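Local coordinates for IPT/TIG domain-containing protein (Bacteroides thetaiotaomicron, PDB 3TC9), which is of unproven function but joins an immunoglobulin-like domain to a six-bladed beta-propeller and probably serves as an auxiliary nutrient-binding protein, at residues E259-Q267 with T303-I311; E232-F242 with H274-N282. All blocks are in the same frame, centred on the assembly; numbering follows the deposited sequence.

Interaction 1 (E259-Q267 with T303-I311); sequences ETTPLFTIQ and TKRLTTPYI
Phe264 makes the largest single share of this contact, reaching from strand 260-265 onto the chain between Leu306 and Pro309. Its CG sits between the backbone N and the carbonyl carbon (chi1 44°), and from CB the ring drops toward the other segment. CD1 and CE1 run under the proline ring, CE1 lying 3.5 Å from Pro309 CG. Pro309 CD stands over that face, 4.0 Å from the ring centroid, in a CH-pi contact shifted toward the rim. At the ring's edge CE2 has Leu306 O near the plane at 3.4 Å, with Thr307 O approaching obliquely, and the end atom CZ comes to 4.0 Å from Leu306 CB. Ile266 CD1 lies at the edge of the ring and also touches Pro309 CG at 3.8 Å, so the proline is met by two apolar side chains. With an alanine in place of Phe264, Pro309 would probably lose its CH-pi partner and a gap open beside Leu306. Toward the other end, Leu263 CD2 approaches Leu306 O, while its CD1 lies over one face of the Arg305 guanidinium. The arginine chain, extended from CG to NE, crosses the side chain of Thr261 at about a right angle, bringing NH2 to 3.7 Å from Thr261 CG2. Thr307 O is also bonded by Ser297 OG. No hydrogen bond joins the two segments, whose touching parts, 261-266 and 305-309, run nearly the same way, 12° apart. Apolar and CH-pi contacts, ring edge on carbonyls and guanidinium on aliphatic carbons hold these outer, fourth strands of successive beta-propeller blades side by side without merging their sheets.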
loop_
_atom_site.group_PDB
_atom_site.type_symbol
_atom_site.label_atom_id
_atom_site.label_comp_id
_atom_site.label_asym_id
_atom_site.label_seq_id
_atom_site.Cartn_x
_atom_site.Cartn_y
_atom_site.Cartn_z
ATOM N N GLU B 259 20.133 -10.722 -33.446
ATOM C CA GLU B 259 19.196 -10.739 -34.568
ATOM C C GLU B 259 17.989 -9.821 -34.349
ATOM O O GLU B 259 17.321 -9.866 -33.305
ATOM C CB GLU B 259 18.714 -12.170 -34.860
ATOM C CG GLU B 259 19.468 -12.818 -36.013
ATOM C CD GLU B 259 19.808 -14.288 -35.844
ATOM O OE1 GLU B 259 18.868 -15.106 -35.716
ATOM O OE2 GLU B 259 21.014 -14.626 -35.887
ATOM N N THR B 260 17.733 -8.975 -35.357
ATOM C CA THR B 260 16.598 -8.062 -35.400
ATOM C C THR B 260 15.482 -8.721 -36.226
ATOM O O THR B 260 15.722 -9.189 -37.343
ATOM C CB THR B 260 16.992 -6.674 -35.947
ATOM O OG1 THR B 260 17.971 -6.064 -35.091
ATOM C CG2 THR B 260 15.785 -5.744 -36.090
ATOM N N THR B 261 14.270 -8.758 -35.664
ATOM C CA THR B 261 13.110 -9.328 -36.317
ATOM C C THR B 261 12.059 -8.250 -36.474
ATOM O O THR B 261 11.645 -7.673 -35.465
ATOM C CB THR B 261 12.581 -10.533 -35.511
ATOM O OG1 THR B 261 13.646 -11.459 -35.305
ATOM C CG2 THR B 261 11.407 -11.239 -36.189
ATOM N N PRO B 262 11.573 -7.959 -37.706
ATOM C CA PRO B 262 10.446 -7.004 -37.832
ATOM C C PRO B 262 9.177 -7.710 -37.327
ATOM O O PRO B 262 8.965 -8.891 -37.643
ATOM C CB PRO B 262 10.402 -6.675 -39.332
ATOM C CG PRO B 262 11.528 -7.472 -39.969
ATOM C CD PRO B 262 11.918 -8.552 -39.014
ATOM N N LEU B 263 8.373 -7.043 -36.483
ATOM C CA LEU B 263 7.213 -7.721 -35.895
ATOM C C LEU B 263 5.886 -7.398 -36.578
ATOM O O LEU B 263 5.273 -8.285 -37.179
ATOM C CB LEU B 263 7.120 -7.417 -34.395
ATOM C CG LEU B 263 7.488 -8.550 -33.431
ATOM C CD1 LEU B 263 8.692 -9.354 -33.903
ATOM C CD2 LEU B 263 7.731 -8.004 -32.045
ATOM N N PHE B 264 5.419 -6.159 -36.439
ATOM C CA PHE B 264 4.145 -5.701 -36.993
ATOM C C PHE B 264 4.172 -4.203 -37.170
ATOM O O PHE B 264 4.944 -3.509 -36.508
ATOM C CB PHE B 264 2.947 -6.104 -36.083
ATOM C CG PHE B 264 3.135 -5.893 -34.592
ATOM C CD1 PHE B 264 3.000 -4.631 -34.025
ATOM C CD2 PHE B 264 3.424 -6.963 -33.752
ATOM C CE1 PHE B 264 3.186 -4.441 -32.650
ATOM C CE2 PHE B 264 3.608 -6.768 -32.380
ATOM C CZ PHE B 264 3.490 -5.508 -31.843
ATOM N N THR B 265 3.305 -3.719 -38.059
ATOM C CA THR B 265 3.058 -2.309 -38.356
ATOM C C THR B 265 1.839 -1.908 -37.484
ATOM O O THR B 265 0.940 -2.744 -37.293
ATOM C CB THR B 265 2.867 -2.201 -39.901
ATOM O OG1 THR B 265 4.065 -1.707 -40.494
ATOM C CG2 THR B 265 1.656 -1.374 -40.330
ATOM N N ILE B 266 1.802 -0.670 -36.947
ATOM C CA ILE B 266 0.669 -0.236 -36.118
ATOM C C ILE B 266 -0.537 0.119 -37.007
ATOM O O ILE B 266 -1.619 -0.438 -36.797
ATOM C CB ILE B 266 1.020 0.939 -35.140
ATOM C CG1 ILE B 266 2.194 0.584 -34.168
ATOM C CG2 ILE B 266 -0.229 1.444 -34.370
ATOM C CD1 ILE B 266 2.105 -0.735 -33.365
ATOM N N GLN B 267 -0.362 1.065 -37.959
ATOM C CA GLN B 267 -1.429 1.539 -38.836
ATOM C C GLN B 267 -0.826 2.121 -40.135
ATOM O O GLN B 267 -0.471 1.369 -41.037
ATOM C CB GLN B 267 -2.293 2.586 -38.082
ATOM C CG GLN B 267 -3.584 3.018 -38.785
ATOM C CD GLN B 267 -4.586 3.713 -37.879
ATOM O OE1 GLN B 267 -4.771 3.371 -36.704
ATOM N NE2 GLN B 267 -5.300 4.692 -38.422
ATOM N N THR B 303 6.029 -17.528 -27.562
ATOM C CA THR B 303 6.855 -17.096 -28.694
ATOM C C THR B 303 7.845 -16.003 -28.258
ATOM O O THR B 303 8.722 -15.619 -29.038
ATOM C CB THR B 303 5.972 -16.623 -29.844
ATOM O OG1 THR B 303 5.305 -15.433 -29.441
ATOM C CG2 THR B 303 4.957 -17.678 -30.277
ATOM N N LYS B 304 7.700 -15.515 -27.004
ATOM C CA LYS B 304 8.514 -14.458 -26.389
ATOM C C LYS B 304 8.465 -13.196 -27.283
ATOM O O LYS B 304 9.499 -12.599 -27.576
ATOM C CB LYS B 304 9.957 -14.939 -26.092
ATOM C CG LYS B 304 9.990 -16.036 -25.032
ATOM C CD LYS B 304 11.386 -16.414 -24.585
ATOM C CE LYS B 304 11.340 -17.620 -23.676
ATOM N NZ LYS B 304 12.606 -17.793 -22.917
ATOM N N ARG B 305 7.231 -12.814 -27.721
ATOM C CA ARG B 305 6.970 -11.661 -28.591
ATOM C C ARG B 305 5.721 -10.890 -28.238
ATOM O O ARG B 305 4.721 -11.471 -27.795
ATOM C CB ARG B 305 6.784 -12.118 -30.041
ATOM C CG ARG B 305 8.051 -12.473 -30.790
ATOM C CD ARG B 305 7.692 -13.264 -32.019
ATOM N NE ARG B 305 8.877 -13.737 -32.730
ATOM C CZ ARG B 305 8.953 -13.866 -34.052
ATOM N NH1 ARG B 305 7.920 -13.535 -34.820
ATOM N NH2 ARG B 305 10.065 -14.318 -34.617
ATOM N N LEU B 306 5.748 -9.576 -28.523
ATOM C CA LEU B 306 4.581 -8.727 -28.442
ATOM C C LEU B 306 3.662 -9.143 -29.590
ATOM O O LEU B 306 4.153 -9.624 -30.621
ATOM C CB LEU B 306 4.992 -7.255 -28.559
ATOM C CG LEU B 306 5.458 -6.561 -27.283
ATOM C CD1 LEU B 306 5.913 -5.144 -27.586
ATOM C CD2 LEU B 306 4.370 -6.549 -26.234
ATOM N N THR B 307 2.350 -9.014 -29.434
ATOM C CA THR B 307 1.435 -9.438 -30.509
ATOM C C THR B 307 0.613 -8.246 -31.009
ATOM O O THR B 307 0.685 -7.171 -30.421
ATOM C CB THR B 307 0.534 -10.576 -30.006
ATOM O OG1 THR B 307 -0.240 -10.102 -28.903
ATOM C CG2 THR B 307 1.314 -11.824 -29.607
ATOM N N THR B 308 -0.192 -8.454 -32.068
ATOM C CA THR B 308 -1.071 -7.479 -32.740
ATOM C C THR B 308 -1.774 -6.579 -31.718
ATOM O O THR B 308 -2.547 -7.092 -30.900
ATOM C CB THR B 308 -2.107 -8.205 -33.653
ATOM O OG1 THR B 308 -1.430 -9.167 -34.465
ATOM C CG2 THR B 308 -2.894 -7.239 -34.540
ATOM N N PRO B 309 -1.474 -5.247 -31.754
ATOM C CA PRO B 309 -2.065 -4.308 -30.779
ATOM C C PRO B 309 -3.516 -3.921 -31.045
ATOM O O PRO B 309 -3.979 -3.927 -32.184
ATOM C CB PRO B 309 -1.190 -3.048 -30.931
ATOM C CG PRO B 309 -0.063 -3.438 -31.779
ATOM C CD PRO B 309 -0.521 -4.545 -32.632
ATOM N N TYR B 310 -4.216 -3.512 -29.996
ATOM C CA TYR B 310 -5.596 -3.031 -30.146
ATOM C C TYR B 310 -5.713 -1.699 -29.414
ATOM O O TYR B 310 -4.985 -1.488 -28.451
ATOM C CB TYR B 310 -6.623 -4.070 -29.654
ATOM C CG TYR B 310 -6.457 -4.497 -28.207
ATOM C CD1 TYR B 310 -7.128 -3.831 -27.180
ATOM C CD2 TYR B 310 -5.702 -5.625 -27.870
ATOM C CE1 TYR B 310 -7.014 -4.241 -25.854
ATOM C CE2 TYR B 310 -5.567 -6.034 -26.537
ATOM C CZ TYR B 310 -6.237 -5.343 -25.536
ATOM O OH TYR B 310 -6.174 -5.757 -24.229
ATOM N N ILE B 311 -6.589 -0.801 -29.886
ATOM C CA ILE B 311 -6.751 0.539 -29.283
ATOM C C ILE B 311 -7.328 0.391 -27.872
ATOM O O ILE B 311 -8.249 -0.392 -27.652
ATOM C CB ILE B 311 -7.588 1.507 -30.188
ATOM C CG1 ILE B 311 -6.906 1.691 -31.559
ATOM C CG2 ILE B 311 -7.807 2.874 -29.513
ATOM C CD1 ILE B 311 -7.766 2.396 -32.644
#

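Interaction 2 (E232-F242 with H274-N282); sequences ETHPINGELYF and HIQFHPSGN. With EDO (1,2-ethanediol), chain T.
Two hydrogen bonds join Glu232 and His234 to the backbone of segment 274-282. Glu232 OE2 uses its anti lone pair to accept from Phe277 N at 3.0 Å, almost straight at 173°. CG is anti to the backbone N (chi1 166°) and the chain then bends at chi2, which turns the carboxylate back to that amide. His234 NE2 donates to Gly281 O at 2.8 Å, meeting a lone pair in the carbonyl plane. Its ND1 accepts from Asn237 N, so both ring nitrogens are engaged and the imidazole's rotation is fixed. Tyr241 OH donates to Glu239 OE2, which is also bonded to Tyr299 OH.

Among the aromatic contacts, the edge of His234 points at the face of Phe277, planes at 80°, with CD2 3.4 Å from Phe277 CE1. Tyr241 meets the same phenyl ring obliquely, its CD2 3.6 Å from Phe277 CE2.

Apolar packing adds Pro235 CD on Phe277 CB, and Tyr241 CB on Ile275 CD1 at 3.8 Å. Gly281 lies against Pro235 CG, where a CB would run into the His234 ring.

Phe277 thus fills the join between the inner strands of two successive four-stranded antiparallel sheets, an arrangement characteristic of neighbouring blades in a beta-propeller.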
loop_
_atom_site.group_PDB
_atom_site.type_symbol
_atom_site.label_atom_id
_atom_site.label_comp_id
_atom_site.label_asym_id
_atom_site.label_seq_id
_atom_site.Cartn_x
_atom_site.Cartn_y
_atom_site.Cartn_z
ATOM N N GLU B 232 12.618 -0.272 -25.698
ATOM C CA GLU B 232 12.216 -0.787 -24.393
ATOM C C GLU B 232 12.516 -2.281 -24.317
ATOM O O GLU B 232 12.246 -3.001 -25.273
ATOM C CB GLU B 232 10.712 -0.505 -24.179
ATOM C CG GLU B 232 10.014 -1.233 -23.041
ATOM C CD GLU B 232 10.216 -0.739 -21.620
ATOM O OE1 GLU B 232 11.385 -0.519 -21.219
ATOM O OE2 GLU B 232 9.206 -0.688 -20.877
ATOM N N THR B 233 13.074 -2.737 -23.187
ATOM C CA THR B 233 13.360 -4.150 -22.968
ATOM C C THR B 233 12.188 -4.826 -22.264
ATOM O O THR B 233 11.471 -4.160 -21.517
ATOM C CB THR B 233 14.647 -4.324 -22.146
ATOM O OG1 THR B 233 14.585 -3.477 -21.000
ATOM C CG2 THR B 233 15.900 -4.049 -22.946
ATOM N N HIS B 234 12.001 -6.148 -22.480
ATOM C CA HIS B 234 10.976 -6.929 -21.774
ATOM C C HIS B 234 11.460 -7.116 -20.321
ATOM O O HIS B 234 12.622 -7.496 -20.123
ATOM C CB HIS B 234 10.671 -8.265 -22.466
ATOM C CG HIS B 234 9.510 -8.978 -21.844
ATOM N ND1 HIS B 234 9.687 -9.885 -20.822
ATOM C CD2 HIS B 234 8.188 -8.830 -22.067
ATOM C CE1 HIS B 234 8.477 -10.288 -20.480
ATOM N NE2 HIS B 234 7.542 -9.687 -21.206
ATOM N N PRO B 235 10.639 -6.809 -19.285
ATOM C CA PRO B 235 11.165 -6.860 -17.909
ATOM C C PRO B 235 11.498 -8.254 -17.375
ATOM O O PRO B 235 12.217 -8.342 -16.366
ATOM C CB PRO B 235 10.064 -6.180 -17.073
ATOM C CG PRO B 235 8.818 -6.340 -17.872
ATOM C CD PRO B 235 9.250 -6.287 -19.314
ATOM N N ILE B 236 11.037 -9.332 -18.043
ATOM C CA ILE B 236 11.316 -10.688 -17.584
ATOM C C ILE B 236 12.290 -11.406 -18.549
ATOM O O ILE B 236 13.269 -12.008 -18.082
ATOM C CB ILE B 236 9.991 -11.489 -17.376
ATOM C CG1 ILE B 236 8.924 -10.714 -16.538
ATOM C CG2 ILE B 236 10.218 -12.958 -16.897
ATOM C CD1 ILE B 236 9.233 -10.398 -15.058
ATOM N N ASN B 237 12.025 -11.368 -19.867
ATOM C CA ASN B 237 12.840 -12.080 -20.858
ATOM C C ASN B 237 14.022 -11.246 -21.432
ATOM O O ASN B 237 14.903 -11.817 -22.070
ATOM C CB ASN B 237 11.957 -12.637 -21.980
ATOM C CG ASN B 237 10.993 -13.733 -21.543
ATOM O OD1 ASN B 237 11.257 -14.507 -20.615
ATOM N ND2 ASN B 237 9.850 -13.831 -22.201
ATOM N N GLY B 238 14.046 -9.941 -21.179
ATOM C CA GLY B 238 15.155 -9.071 -21.560
ATOM C C GLY B 238 15.380 -8.647 -23.000
ATOM O O GLY B 238 16.327 -7.899 -23.246
ATOM N N GLU B 239 14.527 -9.072 -23.965
ATOM C CA GLU B 239 14.697 -8.665 -25.374
ATOM C C GLU B 239 14.270 -7.185 -25.604
ATOM O O GLU B 239 13.467 -6.642 -24.844
ATOM C CB GLU B 239 13.968 -9.618 -26.342
ATOM C CG GLU B 239 12.455 -9.515 -26.353
ATOM C CD GLU B 239 11.682 -10.325 -25.331
ATOM O OE1 GLU B 239 12.286 -10.815 -24.353
ATOM O OE2 GLU B 239 10.455 -10.477 -25.516
ATOM N N LEU B 240 14.804 -6.553 -26.666
ATOM C CA LEU B 240 14.558 -5.146 -26.972
ATOM C C LEU B 240 13.535 -4.941 -28.090
ATOM O O LEU B 240 13.634 -5.563 -29.146
ATOM C CB LEU B 240 15.878 -4.479 -27.365
ATOM C CG LEU B 240 15.852 -2.960 -27.537
ATOM C CD1 LEU B 240 15.986 -2.275 -26.214
ATOM C CD2 LEU B 240 16.959 -2.508 -28.438
ATOM N N TYR B 241 12.578 -4.034 -27.858
ATOM C CA TYR B 241 11.555 -3.645 -28.823
ATOM C C TYR B 241 11.777 -2.184 -29.169
ATOM O O TYR B 241 12.042 -1.371 -28.278
ATOM C CB TYR B 241 10.143 -3.876 -28.258
ATOM C CG TYR B 241 9.845 -5.346 -28.053
ATOM C CD1 TYR B 241 9.360 -6.132 -29.096
ATOM C CD2 TYR B 241 10.088 -5.964 -26.827
ATOM C CE1 TYR B 241 9.116 -7.494 -28.922
ATOM C CE2 TYR B 241 9.847 -7.326 -26.643
ATOM C CZ TYR B 241 9.381 -8.090 -27.703
ATOM O OH TYR B 241 9.179 -9.435 -27.554
ATOM N N PHE B 242 11.723 -1.849 -30.450
ATOM C CA PHE B 242 11.913 -0.458 -30.871
ATOM C C PHE B 242 11.146 -0.249 -32.159
ATOM O O PHE B 242 10.602 -1.212 -32.698
ATOM C CB PHE B 242 13.406 -0.103 -31.004
ATOM C CG PHE B 242 14.187 -0.946 -31.977
ATOM C CD1 PHE B 242 14.790 -2.134 -31.568
ATOM C CD2 PHE B 242 14.370 -0.528 -33.293
ATOM C CE1 PHE B 242 15.525 -2.916 -32.472
ATOM C CE2 PHE B 242 15.098 -1.306 -34.192
ATOM C CZ PHE B 242 15.680 -2.492 -33.773
ATOM N N HIS B 274 6.252 5.199 -28.635
ATOM C CA HIS B 274 7.133 4.469 -27.744
ATOM C C HIS B 274 6.337 3.280 -27.169
ATOM O O HIS B 274 5.104 3.228 -27.285
ATOM C CB HIS B 274 7.799 5.357 -26.667
ATOM C CG HIS B 274 6.856 6.111 -25.791
ATOM N ND1 HIS B 274 6.288 5.526 -24.677
ATOM C CD2 HIS B 274 6.435 7.390 -25.878
ATOM C CE1 HIS B 274 5.535 6.461 -24.127
ATOM N NE2 HIS B 274 5.581 7.595 -24.821
ATOM N N ILE B 275 7.070 2.287 -26.639
ATOM C CA ILE B 275 6.567 1.033 -26.073
ATOM C C ILE B 275 6.952 1.039 -24.589
ATOM O O ILE B 275 8.100 1.329 -24.251
ATOM C CB ILE B 275 7.157 -0.208 -26.826
ATOM C CG1 ILE B 275 6.862 -0.155 -28.350
ATOM C CG2 ILE B 275 6.685 -1.545 -26.181
ATOM C CD1 ILE B 275 7.795 -1.025 -29.244
ATOM N N GLN B 276 5.991 0.783 -23.719
ATOM C CA GLN B 276 6.187 0.739 -22.290
ATOM C C GLN B 276 5.506 -0.490 -21.745
ATOM O O GLN B 276 4.283 -0.610 -21.841
ATOM C CB GLN B 276 5.658 2.006 -21.630
ATOM C CG GLN B 276 6.451 3.238 -22.022
ATOM C CD GLN B 276 6.340 4.320 -21.020
ATOM O OE1 GLN B 276 5.761 5.376 -21.279
ATOM N NE2 GLN B 276 6.906 4.079 -19.861
ATOM N N PHE B 277 6.309 -1.402 -21.176
ATOM C CA PHE B 277 5.829 -2.649 -20.604
ATOM C C PHE B 277 5.295 -2.483 -19.211
ATOM O O PHE B 277 5.924 -1.822 -18.373
ATOM C CB PHE B 277 6.950 -3.702 -20.544
ATOM C CG PHE B 277 7.179 -4.463 -21.816
ATOM C CD1 PHE B 277 6.318 -5.486 -22.199
ATOM C CD2 PHE B 277 8.277 -4.185 -22.620
ATOM C CE1 PHE B 277 6.535 -6.190 -23.385
ATOM C CE2 PHE B 277 8.492 -4.886 -23.807
ATOM C CZ PHE B 277 7.621 -5.881 -24.182
ATOM N N HIS B 278 4.197 -3.208 -18.927
ATOM C CA HIS B 278 3.632 -3.329 -17.595
ATOM C C HIS B 278 4.675 -4.103 -16.739
ATOM O O HIS B 278 5.345 -4.982 -17.301
ATOM C CB HIS B 278 2.287 -4.066 -17.707
ATOM C CG HIS B 278 1.579 -4.280 -16.415
ATOM N ND1 HIS B 278 1.881 -5.346 -15.592
ATOM C CD2 HIS B 278 0.569 -3.572 -15.863
ATOM C CE1 HIS B 278 1.082 -5.222 -14.550
ATOM N NE2 HIS B 278 0.266 -4.175 -14.677
ATOM N N PRO B 279 4.827 -3.812 -15.412
ATOM C CA PRO B 279 5.847 -4.517 -14.585
ATOM C C PRO B 279 5.834 -6.063 -14.627
ATOM O O PRO B 279 6.896 -6.681 -14.429
ATOM C CB PRO B 279 5.542 -4.031 -13.172
ATOM C CG PRO B 279 4.901 -2.701 -13.368
ATOM C CD PRO B 279 4.125 -2.775 -14.620
ATOM N N SER B 280 4.660 -6.690 -14.892
ATOM C CA SER B 280 4.519 -8.160 -15.025
ATOM C C SER B 280 5.131 -8.661 -16.343
ATOM O O SER B 280 5.491 -9.838 -16.459
ATOM C CB SER B 280 3.043 -8.536 -15.002
ATOM O OG SER B 280 2.394 -7.980 -16.136
ATOM N N GLY B 281 5.163 -7.772 -17.339
ATOM C CA GLY B 281 5.624 -8.081 -18.683
ATOM C C GLY B 281 4.559 -8.780 -19.507
ATOM O O GLY B 281 4.858 -9.294 -20.589
ATOM N N ASN B 282 3.291 -8.792 -19.014
ATOM C CA ASN B 282 2.162 -9.457 -19.698
ATOM C C ASN B 282 1.661 -8.686 -20.915
ATOM O O ASN B 282 0.993 -9.267 -21.766
ATOM C CB ASN B 282 0.996 -9.701 -18.727
ATOM C CG ASN B 282 1.251 -10.840 -17.763
ATOM O OD1 ASN B 282 2.058 -11.735 -18.016
ATOM N ND2 ASN B 282 0.568 -10.840 -16.630
HETATM C C1 EDO T . -1.925 -7.647 -16.037
HETATM O O1 EDO T . -0.810 -8.227 -15.349
HETATM C C2 EDO T . -2.362 -8.545 -17.193
HETATM O O2 EDO T . -3.642 -8.107 -17.680
HETATM O O HOH W 1 7.753 1.129 -18.370
#

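From the N terminus, the chain passes the immunoglobulin-like domain and the first propeller sheets, then enters the sheet that starts with strand 231-233. Segment 232-242 comes first, followed by 259-267 at that sheet's outer edge. The next sheet opens with 274-282, whose meeting with 232-242 closes the loop of interaction 2; it ends with 303-311, which closes interaction 1 by returning to 259-267. The segments alternate, so the two loops cross rather than nest. Both contacts tie the same pair of successive sheets, the first hairpin of one to the first strand of the next, and fourth strand to fourth. Their centres lie 12 Å apart and they touch, Leu263 CD2 standing 3.5 Å from Tyr241 CE1.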